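STU0660 (Streptococcus thermophilus, PDB 3ZTH) belongs to the large Csn2 proteins of CRISPR-mediated bacterial immunity, binds magnesium and probably binds DNA as a tetramer. Local coordinates at residues A[213-218]-A[243-248]. Sequence-based numbering, arbitrary orientation.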
ATOM      1  N   GLU A 213     -13.496 -32.330  33.519  1.00 40.78           N
ATOM      2  CA  GLU A 213     -13.881 -31.565  34.703  1.00 42.34           C
ATOM      3  C   GLU A 213     -13.936 -30.063  34.416  1.00 41.05           C
ATOM      4  O   GLU A 213     -14.888 -29.381  34.811  1.00 40.35           O
ATOM      5  CB  GLU A 213     -12.900 -31.809  35.848  1.00 45.85           C
ATOM      6  CG  GLU A 213     -12.917 -33.211  36.431  1.00 53.97           C
ATOM      7  CD  GLU A 213     -12.518 -34.278  35.426  1.00 58.87           C
ATOM      8  OE1 GLU A 213     -11.552 -34.050  34.659  1.00 57.75           O
ATOM      9  OE2 GLU A 213     -13.170 -35.350  35.417  1.00 63.07           O
ATOM     10  N   SER A 214     -12.912 -29.541  33.747  1.00 38.53           N
ATOM     11  CA  SER A 214     -12.890 -28.117  33.432  1.00 37.85           C
ATOM     12  C   SER A 214     -14.053 -27.760  32.519  1.00 35.95           C
ATOM     13  O   SER A 214     -14.735 -26.755  32.726  1.00 35.71           O
ATOM     14  CB  SER A 214     -11.567 -27.722  32.759  1.00 38.60           C
ATOM     15  OG  SER A 214     -10.500 -27.664  33.696  1.00 38.92           O
ATOM     16  N   TYR A 215     -14.290 -28.598  31.517  1.00 33.57           N
ATOM     17  CA  TYR A 215     -15.366 -28.343  30.580  1.00 32.21           C
ATOM     18  C   TYR A 215     -16.710 -28.177  31.295  1.00 32.83           C
ATOM     19  O   TYR A 215     -17.519 -27.314  30.944  1.00 32.38           O
ATOM     20  CB  TYR A 215     -15.442 -29.467  29.551  1.00 29.91           C
ATOM     21  CG  TYR A 215     -16.420 -29.147  28.455  1.00 30.36           C
ATOM     22  CD1 TYR A 215     -16.019 -28.415  27.338  1.00 28.04           C
ATOM     23  CD2 TYR A 215     -17.765 -29.503  28.565  1.00 29.42           C
ATOM     24  CE1 TYR A 215     -16.925 -28.042  26.364  1.00 28.41           C
ATOM     25  CE2 TYR A 215     -18.685 -29.133  27.588  1.00 29.29           C
ATOM     26  CZ  TYR A 215     -18.254 -28.403  26.491  1.00 28.59           C
ATOM     27  OH  TYR A 215     -19.146 -28.042  25.510  1.00 29.07           O
ATOM     28  N   THR A 216     -16.939 -29.009  32.302  1.00 32.30           N
ATOM     29  CA  THR A 216     -18.158 -28.951  33.095  1.00 32.61           C
ATOM     30  C   THR A 216     -18.283 -27.546  33.731  1.00 33.41           C
ATOM     31  O   THR A 216     -19.372 -26.973  33.804  1.00 32.00           O
ATOM     32  CB  THR A 216     -18.105 -30.042  34.185  1.00 32.72           C
ATOM     33  OG1 THR A 216     -18.091 -31.327  33.551  1.00 33.46           O
ATOM     34  CG2 THR A 216     -19.290 -29.950  35.136  1.00 29.10           C
ATOM     35  N   ILE A 217     -17.163 -26.998  34.188  1.00 32.30           N
ATOM     36  CA  ILE A 217     -17.162 -25.668  34.781  1.00 33.19           C
ATOM     37  C   ILE A 217     -17.556 -24.638  33.712  1.00 33.49           C
ATOM     38  O   ILE A 217     -18.390 -23.751  33.946  1.00 33.73           O
ATOM     39  CB  ILE A 217     -15.761 -25.322  35.352  1.00 33.05           C
ATOM     40  CG1 ILE A 217     -15.483 -26.193  36.580  1.00 30.52           C
ATOM     41  CG2 ILE A 217     -15.675 -23.836  35.694  1.00 28.54           C
ATOM     42  CD1 ILE A 217     -14.094 -25.996  37.180  1.00 30.46           C
ATOM     43  N   PHE A 218     -16.946 -24.768  32.537  1.00 32.82           N
ATOM     44  CA  PHE A 218     -17.221 -23.888  31.404  1.00 30.64           C
ATOM     45  C   PHE A 218     -18.682 -23.982  30.965  1.00 30.39           C
ATOM     46  O   PHE A 218     -19.323 -22.971  30.670  1.00 29.03           O
ATOM     47  CB  PHE A 218     -16.306 -24.267  30.237  1.00 32.33           C
ATOM     48  CG  PHE A 218     -16.818 -23.838  28.894  1.00 33.48           C
ATOM     49  CD1 PHE A 218     -16.671 -22.526  28.462  1.00 33.72           C
ATOM     50  CD2 PHE A 218     -17.475 -24.751  28.065  1.00 34.83           C
ATOM     51  CE1 PHE A 218     -17.171 -22.122  27.226  1.00 34.28           C
ATOM     52  CE2 PHE A 218     -17.979 -24.360  26.831  1.00 34.60           C
ATOM     53  CZ  PHE A 218     -17.828 -23.041  26.406  1.00 34.36           C
ATOM     54  N   TYR A 243     -18.012 -34.972  26.633  1.00 32.68           N
ATOM     55  CA  TYR A 243     -18.280 -33.532  26.594  1.00 32.13           C
ATOM     56  C   TYR A 243     -19.729 -33.127  26.316  1.00 32.71           C
ATOM     57  O   TYR A 243     -20.189 -32.080  26.772  1.00 29.93           O
ATOM     58  CB  TYR A 243     -17.345 -32.852  25.593  1.00 31.23           C
ATOM     59  CG  TYR A 243     -15.912 -32.883  26.065  1.00 31.81           C
ATOM     60  CD1 TYR A 243     -15.107 -34.001  25.843  1.00 31.20           C
ATOM     61  CD2 TYR A 243     -15.390 -31.835  26.816  1.00 30.23           C
ATOM     62  CE1 TYR A 243     -13.829 -34.073  26.362  1.00 31.81           C
ATOM     63  CE2 TYR A 243     -14.113 -31.895  27.343  1.00 30.79           C
ATOM     64  CZ  TYR A 243     -13.336 -33.015  27.114  1.00 32.28           C
ATOM     65  OH  TYR A 243     -12.063 -33.079  27.637  1.00 32.90           O
ATOM     66  N   LEU A 244     -20.445 -33.959  25.569  1.00 32.60           N
ATOM     67  CA  LEU A 244     -21.840 -33.686  25.258  1.00 32.74           C
ATOM     68  C   LEU A 244     -22.660 -33.672  26.554  1.00 32.79           C
ATOM     69  O   LEU A 244     -22.583 -34.604  27.349  1.00 33.87           O
ATOM     70  CB  LEU A 244     -22.373 -34.771  24.324  1.00 31.76           C
ATOM     71  CG  LEU A 244     -23.830 -34.679  23.885  1.00 31.60           C
ATOM     72  CD1 LEU A 244     -24.043 -33.400  23.071  1.00 30.71           C
ATOM     73  CD2 LEU A 244     -24.186 -35.925  23.073  1.00 29.15           C
ATOM     74  N   LYS A 245     -23.434 -32.611  26.770  1.00 31.61           N
ATOM     75  CA  LYS A 245     -24.265 -32.497  27.971  1.00 30.98           C
ATOM     76  C   LYS A 245     -25.733 -32.568  27.571  1.00 30.57           C
ATOM     77  O   LYS A 245     -26.194 -31.764  26.762  1.00 31.03           O
ATOM     78  CB  LYS A 245     -24.016 -31.158  28.687  1.00 28.98           C
ATOM     79  CG  LYS A 245     -22.578 -30.909  29.109  1.00 28.10           C
ATOM     80  CD  LYS A 245     -22.088 -31.976  30.085  1.00 28.00           C
ATOM     81  CE  LYS A 245     -20.593 -31.832  30.356  1.00 31.11           C
ATOM     82  NZ  LYS A 245     -20.058 -32.894  31.268  1.00 36.30           N
ATOM     83  N   ILE A 246     -26.464 -33.521  28.135  1.00 30.38           N
ATOM     84  CA  ILE A 246     -27.883 -33.670  27.829  1.00 32.54           C
ATOM     85  C   ILE A 246     -28.772 -33.468  29.053  1.00 33.87           C
ATOM     86  O   ILE A 246     -28.537 -34.072  30.098  1.00 33.75           O
ATOM     87  CB  ILE A 246     -28.186 -35.074  27.240  1.00 33.24           C
ATOM     88  CG1 ILE A 246     -27.539 -35.211  25.860  1.00 33.70           C
ATOM     89  CG2 ILE A 246     -29.685 -35.299  27.150  1.00 32.23           C
ATOM     90  CD1 ILE A 246     -27.781 -36.549  25.199  1.00 33.99           C
ATOM     91  N   ASP A 247     -29.774 -32.600  28.923  1.00 36.31           N
ATOM     92  CA  ASP A 247     -30.743 -32.355  29.996  1.00 39.23           C
ATOM     93  C   ASP A 247     -32.095 -32.066  29.345  1.00 39.77           C
ATOM     94  O   ASP A 247     -32.189 -32.007  28.118  1.00 38.61           O
ATOM     95  CB  ASP A 247     -30.320 -31.189  30.912  1.00 40.81           C
ATOM     96  CG  ASP A 247     -30.226 -29.857  30.184  1.00 45.84           C
ATOM     97  OD1 ASP A 247     -31.148 -29.519  29.410  1.00 47.56           O
ATOM     98  OD2 ASP A 247     -29.227 -29.130  30.402  1.00 48.80           O
ATOM     99  N   GLU A 248     -33.137 -31.893  30.154  1.00 40.58           N
ATOM    100  CA  GLU A 248     -34.471 -31.632  29.618  1.00 44.14           C
ATOM    101  C   GLU A 248     -34.571 -30.391  28.736  1.00 43.60           C
ATOM    102  O   GLU A 248     -35.300 -30.387  27.746  1.00 43.70           O
ATOM    103  CB  GLU A 248     -35.505 -31.514  30.751  1.00 46.83           C
ATOM    104  CG  GLU A 248     -36.232 -32.817  31.088  1.00 55.20           C
ATOM    105  CD  GLU A 248     -36.965 -33.439  29.886  1.00 60.62           C
ATOM    106  OE1 GLU A 248     -36.831 -32.929  28.744  1.00 62.93           O
ATOM    107  OE2 GLU A 248     -37.674 -34.452  30.086  1.00 62.19           O
TER
HETATM  108  O   HOH W   1     -20.952 -30.123  25.414  1.00 23.81           O
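With CG of Tyr215 trans to its backbone N (chi1 -172°) and CG of Tyr243 trans to its carbonyl carbon (chi1 -68°), the two tyrosine rings meet in a T-shaped stack. The edge of Tyr243 is directed at a face of Tyr215; the planes stand at 83° and the ring centroids are 5.1 Å apart. The touch is off-centre, CD2 of Tyr243 lying 3.3 Å from CG of Tyr215, while CE2 of Tyr243 reaches CB of Tyr215 at 3.5 Å. Phe218, on the next helical turn, sets its CD2 over the rim of the opposite face. Tyr215 OH gives its proton to a water 2.8 Å away; the water donates to the carbonyl O of Tyr243 at a short 2.5 Å, a doubtful bridge to the loop backbone. Lys245, bent at chi2, passes its CE by the edge of the Tyr215 ring, and Lys245 NZ makes a weak hydrogen bond to Thr216 OG1 at 3.4 Å. The main partner of Thr216 OG1 is Glu212 O, one turn back; Arg306 NH2 of the second subunit also hydrogen-bonds to it, and Tyr243 OH bonds to Ile210 O. Tyr243 packs against Glu212, which binds magnesium in a structure of this protein though not in this chain as modelled; the Tyr243 side chain lies about 4 Å from a bound magnesium ion. The contact fastens the first turns of helix 212-228 to the loop between parallel strands 232-237 and 254-257, which strand 20-24 separates in a sheet consistent with the family's P-loop NTPase clan; helix 177-192 packs against Phe218, strand 20-24 against Leu244.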